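Local coordinates for protein arsenite methyltransferase (Chlamydomonas reinhardtii, PDB 5EVJ) that probably methylates trivalent arsenic, transferring methyl groups from S-adenosyl-L-methionine to arsenic bound by thiols such as glutathione, at residues A[69-74]-A[167-172]; A[84-89]-A[162-167]; A[88-93]-A[148-153]. The protein carries 15 engineered substitutions. All blocks are in the same frame, centred on the assembly; numbering follows the deposited sequence.

Contact 1 (A[69-74]-A[167-172]); sequences EKFWGC and ISNCVI. Engineered in segment 69-74: Trp72 (natural residue Tyr).
Cys74 and Cys170 are joined by a disulfide, SG to SG 2.0 Å, with a torsion of 114° about the S-S bond. Beside it lies the close-packed half of the contact: the Asn169 amide sits against the backbone of Gly73 and Cys74, its OD1 3.0 Å from Cys74 N and 3.6 Å from Gly73 C. With CG swung opposite the backbone N (chi1 -167°), the amide leaves strand 163-169 near its C-terminal side, toward the loop that follows helix 65-69. That strand belongs to the central sheet of a Rossmann-like, S-adenosylmethionine-dependent methyltransferase fold, and the disulfide ties the chain just after the strand to the loop before strand 86-90. Asn169 ND2 also reaches the edge of the Phe71 ring, 3.9 Å from CE2, the ring and amide planes 69° apart; its hydrogen bonds go to Asp97 OD2 and Gly75 O. A leucine at Asn169 would probably leave Asp97 OD2 and Gly75 O without this donor. The solvent side is looser: the engineered Trp72, poorly ordered and exposed, brings CZ3 only to 4.3 Å from Cys170 O.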
# COMPACT_ATOMS: atom_id res chain seq x y z
N GLU A 69 3.48 -19.80 -7.37
CA GLU A 69 4.84 -20.34 -7.23
C GLU A 69 5.92 -19.40 -7.78
O GLU A 69 7.05 -19.41 -7.30
CB GLU A 69 4.97 -21.68 -7.91
CG GLU A 69 4.57 -22.85 -7.02
CD GLU A 69 4.57 -24.15 -7.79
OE1 GLU A 69 4.44 -24.13 -9.04
OE2 GLU A 69 4.72 -25.20 -7.13
N LYS A 70 5.57 -18.60 -8.78
CA LYS A 70 6.56 -17.71 -9.42
C LYS A 70 6.56 -16.27 -8.88
O LYS A 70 6.98 -15.36 -9.56
CB LYS A 70 6.39 -17.73 -10.96
CG LYS A 70 6.59 -19.11 -11.60
CD LYS A 70 6.87 -19.06 -13.09
CE LYS A 70 7.02 -20.47 -13.66
NZ LYS A 70 7.01 -20.47 -15.15
N PHE A 71 6.13 -16.05 -7.64
CA PHE A 71 5.91 -14.67 -7.23
C PHE A 71 6.98 -13.99 -6.36
O PHE A 71 7.55 -12.97 -6.79
CB PHE A 71 4.50 -14.45 -6.70
CG PHE A 71 4.17 -13.01 -6.49
CD1 PHE A 71 4.09 -12.14 -7.58
CD2 PHE A 71 3.94 -12.50 -5.20
CE1 PHE A 71 3.81 -10.79 -7.39
CE2 PHE A 71 3.64 -11.16 -5.01
CZ PHE A 71 3.56 -10.31 -6.11
N TRP A 72 7.23 -14.52 -5.17
CA TRP A 72 8.15 -13.90 -4.18
C TRP A 72 7.79 -12.46 -3.71
O TRP A 72 8.00 -11.46 -4.42
CB TRP A 72 9.63 -14.02 -4.65
CG TRP A 72 10.67 -13.37 -3.73
CD1 TRP A 72 11.15 -13.86 -2.54
CD2 TRP A 72 11.34 -12.11 -3.95
NE1 TRP A 72 12.07 -12.98 -2.01
CE2 TRP A 72 12.21 -11.90 -2.85
CE3 TRP A 72 11.30 -11.13 -4.96
CZ2 TRP A 72 13.02 -10.76 -2.74
CZ3 TRP A 72 12.11 -10.00 -4.85
CH2 TRP A 72 12.96 -9.82 -3.74
N GLY A 73 7.27 -12.36 -2.49
CA GLY A 73 7.04 -11.08 -1.88
C GLY A 73 6.88 -11.10 -0.38
O GLY A 73 6.56 -12.13 0.23
N CYS A 74 7.04 -9.92 0.21
CA CYS A 74 7.02 -9.75 1.67
C CYS A 74 5.66 -9.34 2.20
O CYS A 74 5.56 -8.50 3.09
CB CYS A 74 8.10 -8.75 2.15
SG CYS A 74 8.16 -7.09 1.40
N ILE A 167 -0.67 -0.25 -5.51
CA ILE A 167 -0.15 -1.28 -4.61
C ILE A 167 1.17 -1.86 -5.13
O ILE A 167 1.47 -1.79 -6.35
CB ILE A 167 -1.15 -2.45 -4.28
CG1 ILE A 167 -1.14 -3.50 -5.40
CG2 ILE A 167 -2.53 -1.93 -3.82
CD1 ILE A 167 -2.26 -4.56 -5.29
N SER A 168 1.95 -2.44 -4.20
CA SER A 168 3.29 -2.90 -4.49
C SER A 168 3.72 -3.86 -3.43
O SER A 168 3.31 -3.77 -2.29
CB SER A 168 4.27 -1.73 -4.48
OG SER A 168 5.43 -2.08 -5.22
N ASN A 169 4.61 -4.78 -3.80
CA ASN A 169 5.02 -5.77 -2.82
C ASN A 169 6.52 -6.02 -2.92
O ASN A 169 6.98 -6.78 -3.78
CB ASN A 169 4.19 -7.02 -3.03
CG ASN A 169 4.32 -8.00 -1.88
OD1 ASN A 169 5.27 -7.93 -1.10
ND2 ASN A 169 3.39 -8.97 -1.80
N CYS A 170 7.30 -5.29 -2.10
CA CYS A 170 8.74 -5.54 -1.94
C CYS A 170 9.50 -5.42 -3.20
O CYS A 170 10.29 -6.32 -3.48
CB CYS A 170 8.99 -6.97 -1.46
SG CYS A 170 9.76 -7.14 0.17
N VAL A 171 9.24 -4.38 -3.99
CA VAL A 171 10.02 -4.12 -5.19
C VAL A 171 10.53 -2.67 -5.21
O VAL A 171 11.34 -2.30 -6.05
CB VAL A 171 9.23 -4.31 -6.54
CG1 VAL A 171 8.86 -5.79 -6.87
CG2 VAL A 171 8.04 -3.37 -6.64
N ILE A 172 10.10 -1.85 -4.28
CA ILE A 172 10.51 -0.47 -4.37
C ILE A 172 11.95 -0.23 -3.88
O ILE A 172 12.62 0.70 -4.34
CB ILE A 172 9.46 0.49 -3.78
CG1 ILE A 172 8.11 0.15 -4.43
CG2 ILE A 172 9.86 1.95 -3.96
CD1 ILE A 172 6.98 1.13 -4.18

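Contact 2 (A[84-89]-A[162-167]); sequences GLRVLD and SFDLVI
Leu88 lays its CB over the centre of the Phe163 ring, 3.6 Å from the centroid and 11° off the ring normal, a CH-pi contact. With CG opposite the backbone N (chi1 178°), Leu88 carries its methyls across the same ring, CD1 near CZ, while CD2 lies 4.0 Å from Val166 CG2, the two side chains side by side. On the other face of the sheet Val87 meets Leu165 and Ile167, and Asp89 OD1 rests 3.2 Å from Ile167 CG1. Between these layers the strands run parallel: Leu88 N donates to Leu165 O and Leu88 O accepts from Ile167 N. Farther out the chain turns a corner at Asp164, and Arg86 O takes two donors, Leu165 N and, at 2.7 Å, Asp164 N. The Asp164 carboxylate in turn accepts a hydrogen bond from Arg86 N at OD2 (2.9 Å, 171° at the hydrogen), through the anti lone pair. Arg86 NH2 to Asp164 OD1 is a long 3.7 Å, with OD1 well out of the guanidinium plane and no N-H aimed at it: a salt bridge of charges alone. Helix 178-188 covers Leu88, Phe163 and Val166 through Val188, helix 96-104 meets Asp89 on the opposite face, and strand 110-115 flanks strand 86-90 on its other side.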
# COMPACT_ATOMS: atom_id res chain seq x y z
N GLY A 84 -15.16 -2.34 -6.86
CA GLY A 84 -15.51 -1.40 -7.91
C GLY A 84 -14.46 -0.38 -8.24
O GLY A 84 -14.68 0.43 -9.16
N LEU A 85 -13.31 -0.44 -7.59
CA LEU A 85 -12.24 0.55 -7.84
C LEU A 85 -11.21 0.16 -8.93
O LEU A 85 -11.13 -0.98 -9.37
CB LEU A 85 -11.50 0.85 -6.51
CG LEU A 85 -12.43 1.40 -5.42
CD1 LEU A 85 -11.69 1.73 -4.12
CD2 LEU A 85 -13.39 2.54 -5.89
N ARG A 86 -10.34 1.10 -9.27
CA ARG A 86 -9.23 0.80 -10.22
C ARG A 86 -7.90 0.77 -9.46
O ARG A 86 -7.55 1.74 -8.75
CB ARG A 86 -9.21 1.84 -11.32
CG ARG A 86 -10.61 1.99 -12.00
CD ARG A 86 -10.74 3.26 -12.84
NE ARG A 86 -10.22 4.40 -12.06
CZ ARG A 86 -10.72 5.65 -11.98
NH1 ARG A 86 -11.81 6.02 -12.63
NH2 ARG A 86 -10.12 6.53 -11.21
N VAL A 87 -7.16 -0.33 -9.64
CA VAL A 87 -6.01 -0.61 -8.92
C VAL A 87 -4.83 -0.75 -9.85
O VAL A 87 -4.89 -1.48 -10.81
CB VAL A 87 -6.19 -1.97 -8.22
CG1 VAL A 87 -4.88 -2.41 -7.53
CG2 VAL A 87 -7.34 -1.88 -7.21
N LEU A 88 -3.72 -0.13 -9.48
CA LEU A 88 -2.45 -0.30 -10.18
C LEU A 88 -1.50 -1.10 -9.30
O LEU A 88 -1.26 -0.75 -8.14
CB LEU A 88 -1.86 1.09 -10.49
CG LEU A 88 -0.49 1.11 -11.17
CD1 LEU A 88 -0.55 0.41 -12.56
CD2 LEU A 88 -0.07 2.56 -11.31
N ASP A 89 -0.97 -2.19 -9.83
CA ASP A 89 -0.11 -3.08 -9.11
C ASP A 89 1.28 -2.89 -9.71
O ASP A 89 1.52 -3.19 -10.89
CB ASP A 89 -0.59 -4.50 -9.28
CG ASP A 89 0.24 -5.51 -8.48
OD1 ASP A 89 0.73 -5.10 -7.43
OD2 ASP A 89 0.42 -6.70 -8.88
N SER A 162 -5.75 8.35 -12.62
CA SER A 162 -6.48 7.26 -13.32
C SER A 162 -6.63 6.03 -12.46
O SER A 162 -7.19 5.03 -12.90
CB SER A 162 -5.76 6.94 -14.62
OG SER A 162 -4.40 6.63 -14.37
N PHE A 163 -6.16 6.09 -11.20
CA PHE A 163 -6.23 4.92 -10.32
C PHE A 163 -6.69 5.32 -8.92
O PHE A 163 -6.34 6.41 -8.40
CB PHE A 163 -4.88 4.23 -10.22
CG PHE A 163 -4.51 3.50 -11.48
CD1 PHE A 163 -5.05 2.26 -11.75
CD2 PHE A 163 -3.63 4.06 -12.40
CE1 PHE A 163 -4.73 1.56 -12.90
CE2 PHE A 163 -3.34 3.38 -13.57
CZ PHE A 163 -3.87 2.10 -13.80
N ASP A 164 -7.45 4.44 -8.30
CA ASP A 164 -7.86 4.70 -6.93
C ASP A 164 -6.84 4.20 -5.92
O ASP A 164 -6.72 4.82 -4.89
CB ASP A 164 -9.18 4.04 -6.67
CG ASP A 164 -10.27 4.60 -7.61
OD1 ASP A 164 -10.55 5.83 -7.56
OD2 ASP A 164 -10.81 3.78 -8.37
N LEU A 165 -6.13 3.09 -6.23
CA LEU A 165 -5.19 2.46 -5.35
C LEU A 165 -3.99 2.21 -6.17
O LEU A 165 -4.12 1.76 -7.37
CB LEU A 165 -5.64 1.06 -4.84
CG LEU A 165 -6.56 0.98 -3.63
CD1 LEU A 165 -5.91 1.59 -2.40
CD2 LEU A 165 -7.90 1.72 -3.88
N VAL A 166 -2.82 2.38 -5.54
CA VAL A 166 -1.57 1.90 -6.12
C VAL A 166 -1.03 0.97 -5.10
O VAL A 166 -0.94 1.33 -3.94
CB VAL A 166 -0.58 3.06 -6.48
CG1 VAL A 166 0.75 2.50 -6.90
CG2 VAL A 166 -1.12 3.88 -7.65
N ILE A 167 -0.67 -0.25 -5.51
CA ILE A 167 -0.15 -1.28 -4.61
C ILE A 167 1.17 -1.86 -5.13
O ILE A 167 1.47 -1.79 -6.35
CB ILE A 167 -1.15 -2.45 -4.28
CG1 ILE A 167 -1.14 -3.50 -5.40
CG2 ILE A 167 -2.53 -1.93 -3.82
CD1 ILE A 167 -2.26 -4.56 -5.29

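Contact 3 (A[88-93]-A[148-153]); sequences LDLGAG and GEIEYL. Engineered in segment 88-93: Ala92 (natural residue Cys).
Leu88 and Leu153 meet tip to tip, CD2 of the strand residue 3.7 Å from CD1 of the loop residue. Leu153 has CG opposite its carbonyl carbon (chi1 -58°), with CD1 running on extended to the Leu88 methyl and CD2 branching off toward Leu90. This second methyl lies 4.0 Å from Leu90 CD2, and there the side chains cross at about a right angle. In Leu90 CD1 is the branch that runs on extended from CA, and it is the other methyl, CD2, that meets both Leu153 methyls, CD1 being only slightly farther than CD2. In the Rossmann-like methyltransferase fold, strand 86-90 is the first sheet strand along the chain and runs into a glycine-rich turn before helix 96-104; in relatives this turn adjoins the S-adenosylmethionine site, and Gly93 fits such a pattern here. Ile150 packs where strand gives way to turn. Its CG1 stands between the backbone N and the carbonyl carbon (chi1 62°); CG2 then lies opposite the carbonyl carbon and is the branch that meets the strand, 3.9 Å from Leu90 CB and 3.7 Å from Gly91 N. Gly91 has a positive phi of 83°, and this bends the chain out of the strand just beside that methyl. The loop is itself turned back by a backbone hydrogen bond from Tyr152 N to Glu149 O, 2.7 Å. No hydrogen bond crosses between the segments. Glu184 and Arg187 of helix 178-188 also touch the Leu153 side chain.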
# COMPACT_ATOMS: atom_id res chain seq x y z
N LEU A 88 -3.72 -0.13 -9.48
CA LEU A 88 -2.45 -0.30 -10.18
C LEU A 88 -1.50 -1.10 -9.30
O LEU A 88 -1.26 -0.75 -8.14
CB LEU A 88 -1.86 1.09 -10.49
CG LEU A 88 -0.49 1.11 -11.17
CD1 LEU A 88 -0.55 0.41 -12.56
CD2 LEU A 88 -0.07 2.56 -11.31
N ASP A 89 -0.97 -2.19 -9.83
CA ASP A 89 -0.11 -3.08 -9.11
C ASP A 89 1.28 -2.89 -9.71
O ASP A 89 1.52 -3.19 -10.89
CB ASP A 89 -0.59 -4.50 -9.28
CG ASP A 89 0.24 -5.51 -8.48
OD1 ASP A 89 0.73 -5.10 -7.43
OD2 ASP A 89 0.42 -6.70 -8.88
N LEU A 90 2.16 -2.26 -8.93
CA LEU A 90 3.52 -1.98 -9.37
C LEU A 90 4.43 -3.18 -9.17
O LEU A 90 4.61 -3.60 -8.07
CB LEU A 90 4.12 -0.82 -8.58
CG LEU A 90 3.50 0.58 -8.70
CD1 LEU A 90 4.37 1.50 -7.85
CD2 LEU A 90 3.39 1.13 -10.11
N GLY A 91 4.99 -3.75 -10.24
CA GLY A 91 5.94 -4.86 -10.15
C GLY A 91 5.13 -6.12 -10.03
O GLY A 91 5.36 -6.92 -9.14
N ALA A 92 4.16 -6.29 -10.91
CA ALA A 92 3.20 -7.36 -10.71
C ALA A 92 3.80 -8.74 -10.82
O ALA A 92 3.18 -9.73 -10.36
CB ALA A 92 2.05 -7.21 -11.69
N GLY A 93 5.00 -8.85 -11.40
CA GLY A 93 5.64 -10.16 -11.56
C GLY A 93 4.67 -11.13 -12.30
O GLY A 93 4.02 -10.78 -13.28
N GLY A 148 6.81 -2.43 -18.43
CA GLY A 148 7.23 -1.06 -18.09
C GLY A 148 8.20 -0.94 -16.98
O GLY A 148 8.54 -1.91 -16.34
N GLU A 149 8.65 0.28 -16.74
CA GLU A 149 9.40 0.56 -15.56
C GLU A 149 8.58 1.31 -14.54
O GLU A 149 8.04 2.41 -14.80
CB GLU A 149 10.60 1.39 -15.89
CG GLU A 149 11.71 0.65 -16.62
CD GLU A 149 12.69 1.65 -17.22
OE1 GLU A 149 12.25 2.52 -18.02
OE2 GLU A 149 13.88 1.60 -16.87
N ILE A 150 8.56 0.75 -13.33
CA ILE A 150 7.79 1.39 -12.27
C ILE A 150 8.14 2.84 -12.05
O ILE A 150 7.25 3.58 -11.63
CB ILE A 150 7.66 0.56 -11.00
CG1 ILE A 150 9.03 0.29 -10.37
CG2 ILE A 150 6.90 -0.75 -11.27
CD1 ILE A 150 8.85 -0.55 -9.13
N GLU A 151 9.35 3.28 -12.47
CA GLU A 151 9.78 4.71 -12.38
C GLU A 151 9.14 5.61 -13.39
O GLU A 151 9.27 6.84 -13.29
CB GLU A 151 11.31 4.89 -12.57
CG GLU A 151 12.21 4.16 -11.52
CD GLU A 151 12.10 2.65 -11.57
OE1 GLU A 151 11.64 2.10 -12.59
OE2 GLU A 151 12.49 1.96 -10.61
N TYR A 152 8.50 5.03 -14.42
CA TYR A 152 8.09 5.80 -15.63
C TYR A 152 6.66 5.51 -16.06
O TYR A 152 6.37 5.24 -17.24
CB TYR A 152 9.09 5.64 -16.81
CG TYR A 152 10.39 6.39 -16.55
CD1 TYR A 152 10.46 7.78 -16.78
CD2 TYR A 152 11.48 5.73 -16.05
CE1 TYR A 152 11.61 8.48 -16.47
CE2 TYR A 152 12.68 6.41 -15.76
CZ TYR A 152 12.73 7.79 -15.97
OH TYR A 152 13.89 8.51 -15.70
N LEU A 153 5.74 5.63 -15.12
CA LEU A 153 4.37 5.32 -15.44
C LEU A 153 3.90 6.14 -16.61
O LEU A 153 3.04 5.69 -17.33
CB LEU A 153 3.49 5.52 -14.21
CG LEU A 153 3.90 4.67 -13.00
CD1 LEU A 153 2.87 4.76 -11.90
CD2 LEU A 153 4.13 3.23 -13.38

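All three contacts involve the central sheet of the methyltransferase fold, where strands 86-90 and 163-169 are parallel neighbours. Contact 2 pairs them directly; contact 3 continues from Leu88 and Asp89 to the C-terminal end of strand 86-90, and contact 1 from Ile167 to the chain just after strand 163-169. Centres of contacts 1 and 2 lie about 17 Å apart, those of contact 3 about 12 Å from each. Ile167 O and Leu90 N, 2.7 Å apart, probably hydrogen-bond where the contacts converge. Along the chain, contacts 2 and 3 are nested inside contact 1, so its disulfide closes a covalent loop of chain that contains both, at the sheet end carrying the glycine-rich turn.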